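Local coordinates for protein putative methylase (Clostridium difficile, PDB 3LDU) that probably methylates guanine bases of ribosomal RNA, and binds GTP in its methyltransferase domain, at residues A[8-13]-A[63-68]; A[89-94]-A[233-238]; A[142-147]-A[157-162]. All coordinates share one frame; numbering follows the deposited sequence.

Overall arrangement
The three contacts lie on the same side of the chain's centre, away from the GTP-binding residues. Contacts 1 and 3 share one seven-stranded mixed sheet, and their centres are about 10 Å apart. Contact 1 pairs strands 7-12 and 63-70; contact 3 pairs strands 145-150 and 153-159. Strands 63-70 and 153-159 are neighbours, so strands of the ferredoxin-like and THUMP ranges join in one continuous sheet. Contact 2 lies about 12 Å from contact 3 and 18 Å from contact 1, centre to centre. It joins the THUMP range to the methyltransferase range. Contact 1 comes first along the chain; contact 3 falls between the segments of contact 2.

Contact 1 (A[8-13]-A[63-68]); sequences TLISPC and HLKIAE
With chi1 at -168° and the later torsions extended, Lys65 carries CG and CD past Ile10 and Thr8. Ile10 CD1 lies against this alkyl part, 3.9 Å from Lys65 CG. Thr8 CG2 runs alongside and meets Lys65 CD. Beyond them, Lys65 NZ reaches Glu68 OE2 at 2.8 Å in a salt bridge on the anti side, tilted 28° out of the carboxylate plane.

Strands 8-12 and 63-68 are antiparallel. Ile10 and His63 form a hydrogen-bonded pair: Ile10 N gives to His63 O and His63 N to Ile10 O, each at 2.8 Å. Next comes the non-hydrogen-bonded pair Leu9 and Leu64, whose methyls Leu9 CD2 and Leu64 CD1 meet at 3.8 Å on the other face of the sheet. Lys65 N closes the run on Thr8 O at 2.9 Å. Water 1 then links Thr8 N to Lys65 O.

Pro12 crosses His63 at about a right angle, with Pro12 CD 3.6 Å from His63 CD2 at the ring edge. Phe146 meets the same imidazole edge-to-face. Past Lys65, Ile66 and Ala67 form a classic beta bulge against strand 153-159.

The contact is therefore chiefly backbone pairing and apolar packing, with the lysine charge carried past the apolar groups to a carboxylate.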
loop_
_atom_site.group_PDB
_atom_site.type_symbol
_atom_site.label_atom_id
_atom_site.label_comp_id
_atom_site.label_asym_id
_atom_site.label_seq_id
_atom_site.Cartn_x
_atom_site.Cartn_y
_atom_site.Cartn_z
ATOM N N THR A 8 -2.214 -15.904 -11.824
ATOM C CA THR A 8 -2.440 -14.517 -12.185
ATOM C C THR A 8 -2.959 -13.816 -10.940
ATOM O O THR A 8 -3.990 -14.209 -10.396
ATOM C CB THR A 8 -3.463 -14.388 -13.315
ATOM O OG1 THR A 8 -2.948 -15.047 -14.475
ATOM C CG2 THR A 8 -3.714 -12.921 -13.658
ATOM N N LEU A 9 -2.228 -12.786 -10.492
ATOM C CA LEU A 9 -2.592 -12.040 -9.298
ATOM C C LEU A 9 -2.953 -10.620 -9.683
ATOM O O LEU A 9 -2.518 -10.110 -10.728
ATOM C CB LEU A 9 -1.429 -12.017 -8.299
ATOM C CG LEU A 9 -0.805 -13.360 -7.914
ATOM C CD1 LEU A 9 0.314 -13.186 -6.896
ATOM C CD2 LEU A 9 -1.877 -14.321 -7.371
ATOM N N ILE A 10 -3.757 -9.993 -8.834
ATOM C CA ILE A 10 -4.106 -8.599 -8.989
ATOM C C ILE A 10 -3.840 -7.852 -7.688
ATOM O O ILE A 10 -4.305 -8.262 -6.611
ATOM C CB ILE A 10 -5.586 -8.457 -9.326
ATOM C CG1 ILE A 10 -5.929 -9.292 -10.563
ATOM C CG2 ILE A 10 -5.951 -6.966 -9.546
ATOM C CD1 ILE A 10 -7.406 -9.383 -10.796
ATOM N N SER A 11 -3.103 -6.750 -7.782
ATOM C CA SER A 11 -2.909 -5.896 -6.619
ATOM C C SER A 11 -3.454 -4.504 -6.852
ATOM O O SER A 11 -2.971 -3.774 -7.712
ATOM C CB SER A 11 -1.438 -5.826 -6.228
ATOM O OG SER A 11 -1.053 -7.039 -5.609
ATOM N N PRO A 12 -4.489 -4.144 -6.092
ATOM C CA PRO A 12 -5.041 -2.798 -6.148
ATOM C C PRO A 12 -4.058 -1.841 -5.480
ATOM O O PRO A 12 -3.242 -2.245 -4.643
ATOM C CB PRO A 12 -6.318 -2.906 -5.297
ATOM C CG PRO A 12 -6.563 -4.374 -5.111
ATOM C CD PRO A 12 -5.228 -5.021 -5.166
ATOM N N CYS A 13 -4.117 -0.578 -5.865
ATOM C CA CYS A 13 -3.306 0.445 -5.224
ATOM C C CYS A 13 -4.018 1.759 -5.396
ATOM O O CYS A 13 -4.916 1.877 -6.221
ATOM C CB CYS A 13 -1.932 0.536 -5.887
ATOM S SG CYS A 13 -1.987 0.949 -7.676
ATOM N N HIS A 63 -4.767 -10.225 -4.714
ATOM C CA HIS A 63 -5.882 -11.092 -5.113
ATOM C C HIS A 63 -5.426 -12.175 -6.071
ATOM O O HIS A 63 -4.620 -11.938 -6.969
ATOM C CB HIS A 63 -6.950 -10.274 -5.841
ATOM C CG HIS A 63 -7.633 -9.249 -4.987
ATOM N ND1 HIS A 63 -8.814 -9.499 -4.335
ATOM C CD2 HIS A 63 -7.296 -7.972 -4.689
ATOM C CE1 HIS A 63 -9.186 -8.420 -3.663
ATOM N NE2 HIS A 63 -8.279 -7.475 -3.871
ATOM N N LEU A 64 -5.972 -13.370 -5.896
ATOM C CA LEU A 64 -5.786 -14.440 -6.861
ATOM C C LEU A 64 -6.936 -14.364 -7.874
ATOM O O LEU A 64 -8.098 -14.522 -7.508
ATOM C CB LEU A 64 -5.794 -15.795 -6.148
ATOM C CG LEU A 64 -5.798 -17.015 -7.084
ATOM C CD1 LEU A 64 -4.525 -17.047 -7.931
ATOM C CD2 LEU A 64 -5.935 -18.292 -6.280
ATOM N N LYS A 65 -6.616 -14.094 -9.137
ATOM C CA LYS A 65 -7.648 -13.949 -10.155
ATOM C C LYS A 65 -8.187 -15.320 -10.544
ATOM O O LYS A 65 -7.411 -16.231 -10.851
ATOM C CB LYS A 65 -7.096 -13.269 -11.390
ATOM C CG LYS A 65 -8.166 -12.820 -12.367
ATOM C CD LYS A 65 -7.531 -12.131 -13.559
ATOM C CE LYS A 65 -8.573 -11.725 -14.587
ATOM N NZ LYS A 65 -7.954 -10.969 -15.707
ATOM N N ILE A 66 -9.510 -15.459 -10.515
ATOM C CA ILE A 66 -10.162 -16.728 -10.883
ATOM C C ILE A 66 -10.749 -16.677 -12.288
ATOM O O ILE A 66 -10.603 -17.616 -13.084
ATOM C CB ILE A 66 -11.295 -17.090 -9.880
ATOM C CG1 ILE A 66 -10.752 -17.133 -8.454
ATOM C CG2 ILE A 66 -11.922 -18.447 -10.238
ATOM C CD1 ILE A 66 -9.632 -18.138 -8.259
ATOM N N ALA A 67 -11.434 -15.592 -12.599
ATOM C CA ALA A 67 -12.165 -15.531 -13.862
ATOM C C ALA A 67 -12.440 -14.096 -14.259
ATOM O O ALA A 67 -12.523 -13.213 -13.412
ATOM C CB ALA A 67 -13.470 -16.290 -13.743
ATOM N N GLU A 68 -12.586 -13.876 -15.561
ATOM C CA GLU A 68 -13.053 -12.595 -16.067
ATOM C C GLU A 68 -13.982 -12.863 -17.241
ATOM O O GLU A 68 -13.674 -13.674 -18.115
ATOM C CB GLU A 68 -11.877 -11.698 -16.476
ATOM C CG GLU A 68 -12.297 -10.403 -17.148
ATOM C CD GLU A 68 -11.134 -9.445 -17.355
ATOM O OE1 GLU A 68 -11.388 -8.247 -17.612
ATOM O OE2 GLU A 68 -9.969 -9.887 -17.256
HETATM O O HOH W 1 -4.846 -17.188 -11.558
#

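Contact 2 (A[89-94]-A[233-238]). With FMT (formic acid), chain C.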
loop_
_atom_site.group_PDB
_atom_site.type_symbol
_atom_site.label_atom_id
_atom_site.label_comp_id
_atom_site.label_asym_id
_atom_site.label_seq_id
_atom_site.Cartn_x
_atom_site.Cartn_y
_atom_site.Cartn_z
ATOM N N TYR A 89 -10.562 -24.499 -6.457
ATOM C CA TYR A 89 -10.053 -23.379 -5.675
ATOM C C TYR A 89 -10.541 -23.356 -4.238
ATOM O O TYR A 89 -9.841 -22.867 -3.352
ATOM C CB TYR A 89 -10.461 -22.076 -6.347
ATOM C CG TYR A 89 -10.030 -22.018 -7.782
ATOM C CD1 TYR A 89 -8.688 -21.903 -8.114
ATOM C CD2 TYR A 89 -10.957 -22.092 -8.802
ATOM C CE1 TYR A 89 -8.288 -21.854 -9.424
ATOM C CE2 TYR A 89 -10.568 -22.044 -10.115
ATOM C CZ TYR A 89 -9.233 -21.920 -10.423
ATOM O OH TYR A 89 -8.848 -21.869 -11.741
ATOM N N ILE A 90 -11.760 -23.848 -4.029
ATOM C CA ILE A 90 -12.384 -23.915 -2.706
ATOM C C ILE A 90 -12.510 -25.380 -2.303
ATOM O O ILE A 90 -13.289 -26.105 -2.899
ATOM C CB ILE A 90 -13.820 -23.293 -2.708
ATOM C CG1 ILE A 90 -13.812 -21.870 -3.288
ATOM C CG2 ILE A 90 -14.412 -23.286 -1.302
ATOM C CD1 ILE A 90 -12.746 -20.996 -2.717
ATOM N N PRO A 91 -11.741 -25.809 -1.292
ATOM C CA PRO A 91 -11.733 -27.216 -0.880
ATOM C C PRO A 91 -12.910 -27.573 0.015
ATOM O O PRO A 91 -13.636 -26.706 0.498
ATOM C CB PRO A 91 -10.428 -27.334 -0.100
ATOM C CG PRO A 91 -10.230 -25.982 0.479
ATOM C CD PRO A 91 -10.783 -25.008 -0.511
ATOM N N TYR A 92 -13.091 -28.874 0.226
ATOM C CA TYR A 92 -14.205 -29.389 0.993
ATOM C C TYR A 92 -14.312 -28.754 2.368
ATOM O O TYR A 92 -13.367 -28.795 3.155
ATOM C CB TYR A 92 -14.038 -30.907 1.136
ATOM C CG TYR A 92 -15.270 -31.620 1.604
ATOM C CD1 TYR A 92 -16.429 -31.610 0.838
ATOM C CD2 TYR A 92 -15.273 -32.328 2.802
ATOM C CE1 TYR A 92 -17.571 -32.278 1.259
ATOM C CE2 TYR A 92 -16.413 -33.007 3.230
ATOM C CZ TYR A 92 -17.554 -32.971 2.451
ATOM O OH TYR A 92 -18.690 -33.634 2.862
ATOM N N GLY A 93 -15.469 -28.166 2.656
ATOM C CA GLY A 93 -15.746 -27.657 3.985
ATOM C C GLY A 93 -15.268 -26.225 4.192
ATOM O O GLY A 93 -15.540 -25.615 5.228
ATOM N N ALA A 94 -14.556 -25.690 3.208
ATOM C CA ALA A 94 -14.029 -24.326 3.320
ATOM C C ALA A 94 -15.138 -23.282 3.339
ATOM O O ALA A 94 -16.222 -23.503 2.799
ATOM C CB ALA A 94 -13.034 -24.021 2.191
ATOM N N TRP A 233 -4.630 -21.706 3.946
ATOM C CA TRP A 233 -5.254 -22.445 2.852
ATOM C C TRP A 233 -4.659 -23.830 2.658
ATOM O O TRP A 233 -3.461 -23.973 2.428
ATOM C CB TRP A 233 -5.124 -21.675 1.541
ATOM C CG TRP A 233 -5.956 -20.438 1.465
ATOM C CD1 TRP A 233 -6.820 -19.961 2.414
ATOM C CD2 TRP A 233 -6.024 -19.527 0.360
ATOM N NE1 TRP A 233 -7.405 -18.789 1.966
ATOM C CE2 TRP A 233 -6.933 -18.507 0.711
ATOM C CE3 TRP A 233 -5.396 -19.473 -0.891
ATOM C CZ2 TRP A 233 -7.233 -17.443 -0.149
ATOM C CZ3 TRP A 233 -5.695 -18.427 -1.739
ATOM C CH2 TRP A 233 -6.605 -17.421 -1.363
ATOM N N ARG A 234 -5.516 -24.845 2.719
ATOM C CA ARG A 234 -5.089 -26.224 2.472
ATOM C C ARG A 234 -4.655 -26.424 1.024
ATOM O O ARG A 234 -3.934 -27.374 0.710
ATOM C CB ARG A 234 -6.220 -27.194 2.810
ATOM C CG ARG A 234 -6.463 -27.335 4.294
ATOM C CD ARG A 234 -7.703 -28.177 4.558
ATOM N NE ARG A 234 -8.921 -27.426 4.281
ATOM C CZ ARG A 234 -10.068 -27.967 3.888
ATOM N NH1 ARG A 234 -10.172 -29.286 3.710
ATOM N NH2 ARG A 234 -11.116 -27.190 3.673
ATOM N N THR A 235 -5.102 -25.528 0.147
ATOM C CA THR A 235 -4.836 -25.635 -1.285
ATOM C C THR A 235 -3.438 -25.141 -1.660
ATOM O O THR A 235 -3.011 -25.297 -2.801
ATOM C CB THR A 235 -5.888 -24.862 -2.120
ATOM O OG1 THR A 235 -5.837 -23.465 -1.796
ATOM C CG2 THR A 235 -7.288 -25.387 -1.840
ATOM N N LEU A 236 -2.737 -24.538 -0.705
ATOM C CA LEU A 236 -1.363 -24.102 -0.928
ATOM C C LEU A 236 -0.394 -25.025 -0.208
ATOM O O LEU A 236 -0.741 -25.636 0.806
ATOM C CB LEU A 236 -1.159 -22.664 -0.436
ATOM C CG LEU A 236 -2.010 -21.590 -1.104
ATOM C CD1 LEU A 236 -1.699 -20.197 -0.552
ATOM C CD2 LEU A 236 -1.821 -21.636 -2.608
ATOM N N ASP A 237 0.819 -25.126 -0.746
ATOM C CA ASP A 237 1.905 -25.844 -0.092
ATOM C C ASP A 237 2.465 -24.960 1.014
ATOM O O ASP A 237 3.072 -23.931 0.734
ATOM C CB ASP A 237 3.002 -26.167 -1.110
ATOM C CG ASP A 237 4.224 -26.800 -0.474
ATOM O OD1 ASP A 237 4.156 -27.190 0.711
ATOM O OD2 ASP A 237 5.255 -26.910 -1.167
ATOM N N LYS A 238 2.261 -25.367 2.264
ATOM C CA LYS A 238 2.622 -24.549 3.423
ATOM C C LYS A 238 4.131 -24.275 3.491
ATOM O O LYS A 238 4.591 -23.327 4.147
ATOM C CB LYS A 238 2.134 -25.232 4.706
ATOM C CG LYS A 238 1.829 -24.289 5.857
ATOM C CD LYS A 238 0.609 -24.754 6.653
ATOM C CE LYS A 238 -0.677 -24.621 5.841
ATOM N NZ LYS A 238 -1.872 -25.090 6.601
HETATM C C FMT C . -6.377 -21.489 -4.350
HETATM O O1 FMT C . -5.623 -22.069 -5.138
HETATM O O2 FMT C . -7.162 -22.052 -3.579
#
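Pro91 to Ala94 form a type II beta turn, closed by Ala94 N on Pro91 O, and it faces a type I turn from Trp233 to Leu236 closed by Leu236 N on Trp233 O. Gly93 has a positive phi of 88°, as suits its place in the first turn.

Arg234 carries most of the contact. Its chain bends at chi3 (-75°), which turns the guanidinium toward the first turn. Arg234 NH2 gives a hydrogen bond to Tyr92 O at 2.8 Å. The oxygen lies close to the guanidinium plane, but the donor stands above the carbonyl plane, 44° out of it. Arg234 NH1 adds a weak bond to Tyr92 O at 3.3 Å. One carbonyl oxygen thus takes both terminal nitrogens.

Pro91 lies over one face of the guanidinium, offset toward the rim, with Pro91 CG 3.5 Å from Arg234 NH2. Ala94 N sits at the edge of the same group. Pro91 CG and CD also touch Thr235 CG2, each at 3.8 Å, and the two side chains cross at about a right angle.

A formic acid, probably from the crystallisation liquor, lies beside the contact. Thr235 OG1 gives it a hydrogen bond, 2.6 Å to its O2. The same O2 is 2.8 Å from Tyr89 O.

Arg234 NE forms a salt bridge with Glu141, and Trp233 stacks on Tyr143. Tyr89 and Trp233 both touch Ile158 of strand 153-159. This surface contact joins the THUMP and methyltransferase ranges. The segment 89-94 belongs to the loop between helix 74-82 and strand 98-104. The segment 233-238 leads into helix 238-251, with Asp237 as its N-cap.

Contact 3 (A[142-147]-A[157-162])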
loop_
_atom_site.group_PDB
_atom_site.type_symbol
_atom_site.label_atom_id
_atom_site.label_comp_id
_atom_site.label_asym_id
_atom_site.label_seq_id
_atom_site.Cartn_x
_atom_site.Cartn_y
_atom_site.Cartn_z
ATOM N N LYS A 142 -11.020 -19.919 5.500
ATOM C CA LYS A 142 -11.757 -18.902 4.744
ATOM C C LYS A 142 -11.062 -18.486 3.440
ATOM O O LYS A 142 -9.851 -18.234 3.417
ATOM C CB LYS A 142 -11.976 -17.682 5.656
ATOM C CG LYS A 142 -12.834 -16.564 5.091
ATOM C CD LYS A 142 -12.996 -15.450 6.139
ATOM C CE LYS A 142 -13.545 -14.158 5.531
ATOM N NZ LYS A 142 -13.414 -12.970 6.434
ATOM N N TYR A 143 -11.851 -18.441 2.363
ATOM C CA TYR A 143 -11.429 -18.003 1.025
ATOM C C TYR A 143 -12.347 -16.854 0.617
ATOM O O TYR A 143 -13.402 -17.086 0.021
ATOM C CB TYR A 143 -11.588 -19.166 0.023
ATOM C CG TYR A 143 -10.638 -20.313 0.280
ATOM C CD1 TYR A 143 -9.481 -20.470 -0.477
ATOM C CD2 TYR A 143 -10.875 -21.225 1.305
ATOM C CE1 TYR A 143 -8.597 -21.530 -0.228
ATOM C CE2 TYR A 143 -10.001 -22.268 1.566
ATOM C CZ TYR A 143 -8.862 -22.413 0.794
ATOM O OH TYR A 143 -7.990 -23.449 1.055
ATOM N N PRO A 144 -11.970 -15.605 0.955
ATOM C CA PRO A 144 -12.903 -14.496 0.751
ATOM C C PRO A 144 -12.995 -14.163 -0.727
ATOM O O PRO A 144 -11.974 -13.942 -1.371
ATOM C CB PRO A 144 -12.260 -13.333 1.532
ATOM C CG PRO A 144 -11.195 -13.993 2.424
ATOM C CD PRO A 144 -10.729 -15.174 1.618
ATOM N N ILE A 145 -14.209 -14.133 -1.257
ATOM C CA ILE A 145 -14.405 -13.918 -2.683
ATOM C C ILE A 145 -14.670 -12.437 -2.951
ATOM O O ILE A 145 -15.500 -11.816 -2.281
ATOM C CB ILE A 145 -15.585 -14.765 -3.204
ATOM C CG1 ILE A 145 -15.430 -16.236 -2.775
ATOM C CG2 ILE A 145 -15.714 -14.647 -4.719
ATOM C CD1 ILE A 145 -14.204 -16.955 -3.357
ATOM N N PHE A 146 -13.949 -11.879 -3.920
ATOM C CA PHE A 146 -14.117 -10.476 -4.296
ATOM C C PHE A 146 -14.626 -10.392 -5.735
ATOM O O PHE A 146 -14.116 -11.091 -6.616
ATOM C CB PHE A 146 -12.781 -9.739 -4.183
ATOM C CG PHE A 146 -12.447 -9.253 -2.785
ATOM C CD1 PHE A 146 -12.432 -10.126 -1.696
ATOM C CD2 PHE A 146 -12.120 -7.920 -2.567
ATOM C CE1 PHE A 146 -12.106 -9.665 -0.420
ATOM C CE2 PHE A 146 -11.794 -7.465 -1.292
ATOM C CZ PHE A 146 -11.787 -8.337 -0.225
ATOM N N VAL A 147 -15.616 -9.534 -5.981
ATOM C CA VAL A 147 -16.163 -9.366 -7.326
ATOM C C VAL A 147 -16.008 -7.904 -7.728
ATOM O O VAL A 147 -16.333 -7.012 -6.943
ATOM C CB VAL A 147 -17.658 -9.738 -7.395
ATOM C CG1 VAL A 147 -18.171 -9.659 -8.833
ATOM C CG2 VAL A 147 -17.890 -11.133 -6.836
ATOM N N SER A 157 -12.171 -12.821 -7.948
ATOM C CA SER A 157 -10.892 -13.197 -7.394
ATOM C C SER A 157 -11.078 -13.675 -5.967
ATOM O O SER A 157 -12.159 -13.532 -5.390
ATOM C CB SER A 157 -9.940 -11.992 -7.409
ATOM O OG SER A 157 -10.464 -10.952 -6.603
ATOM N N ILE A 158 -10.019 -14.251 -5.408
ATOM C CA ILE A 158 -10.009 -14.613 -3.993
ATOM C C ILE A 158 -8.946 -13.779 -3.289
ATOM O O ILE A 158 -7.813 -13.681 -3.754
ATOM C CB ILE A 158 -9.705 -16.115 -3.778
ATOM C CG1 ILE A 158 -10.574 -16.972 -4.721
ATOM C CG2 ILE A 158 -9.896 -16.500 -2.307
ATOM C CD1 ILE A 158 -10.463 -18.471 -4.493
ATOM N N ASP A 159 -9.325 -13.167 -2.176
ATOM C CA ASP A 159 -8.390 -12.380 -1.373
ATOM C C ASP A 159 -7.373 -13.301 -0.696
ATOM O O ASP A 159 -7.768 -14.226 0.019
ATOM C CB ASP A 159 -9.178 -11.595 -0.325
ATOM C CG ASP A 159 -8.280 -10.836 0.636
ATOM O OD1 ASP A 159 -7.150 -10.509 0.241
ATOM O OD2 ASP A 159 -8.714 -10.566 1.775
ATOM N N THR A 160 -6.081 -13.066 -0.921
ATOM C CA THR A 160 -5.031 -13.896 -0.316
ATOM C C THR A 160 -4.459 -13.237 0.934
ATOM O O THR A 160 -3.642 -13.830 1.643
ATOM C CB THR A 160 -3.856 -14.181 -1.287
ATOM O OG1 THR A 160 -3.080 -12.989 -1.471
ATOM C CG2 THR A 160 -4.353 -14.666 -2.642
ATOM N N THR A 161 -4.904 -12.008 1.197
ATOM C CA THR A 161 -4.272 -11.144 2.202
ATOM C C THR A 161 -4.961 -11.129 3.571
ATOM O O THR A 161 -4.343 -11.431 4.584
ATOM C CB THR A 161 -4.180 -9.711 1.656
ATOM O OG1 THR A 161 -3.429 -9.732 0.440
ATOM C CG2 THR A 161 -3.504 -8.801 2.680
ATOM N N GLY A 162 -6.248 -10.804 3.597
ATOM C CA GLY A 162 -6.966 -10.666 4.852
ATOM C C GLY A 162 -6.979 -9.201 5.283
ATOM O O GLY A 162 -7.533 -8.354 4.590
HETATM O O HOH W 2 -12.129 -9.266 -8.096
#
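Tyr143 comes first along 142-147, just ahead of the beta hairpin of strands 145-150 and 153-159 in the THUMP range. Its CB touches Ile158 CG2 at 3.9 Å, and that methyl lies at the edge of the tyrosine ring. Tyr143 OH is hydrogen-bonded to Glu141.

Pro144 follows. Its O accepts from Asp159 N at 2.9 Å, almost straight along the C=O axis. The same oxygen takes a CA-H...O contact from Ile158. Pro144 CB rests on Asp159 CB.

Ile145 and Ile158 are a non-hydrogen-bonded antiparallel pair. Their side chains lie side by side and point the same way, with Ile145 CD1 3.9 Å from Ile158 CG1.

Phe146 and Ser157 are the hydrogen-bonded pair next to it. Phe146 N gives to Ser157 O at 2.8 Å, nearly linear at 175°. Ser157 N returns a bond to Phe146 O, in the carbonyl plane. The Phe146 ring runs alongside Asp159, with Phe146 CE1 3.5 Å from Asp159 CB; ring and carboxylate planes are 62° apart.

At the end of strand 153-159, Asp159 holds the chain as it turns. With chi1 at 175°, its carboxylate is placed to accept from the backbone N-H groups that follow. Asp159 OD1 accepts from Thr161 N at 2.9 Å, an Asx turn, and Asp159 OD2 accepts from Gly162 N at 3.1 Å. Arg61 forms a salt bridge with OD1, which would probably favour the charged carboxylate. Asp159 O is buried without a polar partner.

Back at Phe146, water 2 donates to Phe146 O and lies 2.8 Å from Ser157 OG, hydrogen-bonded to both.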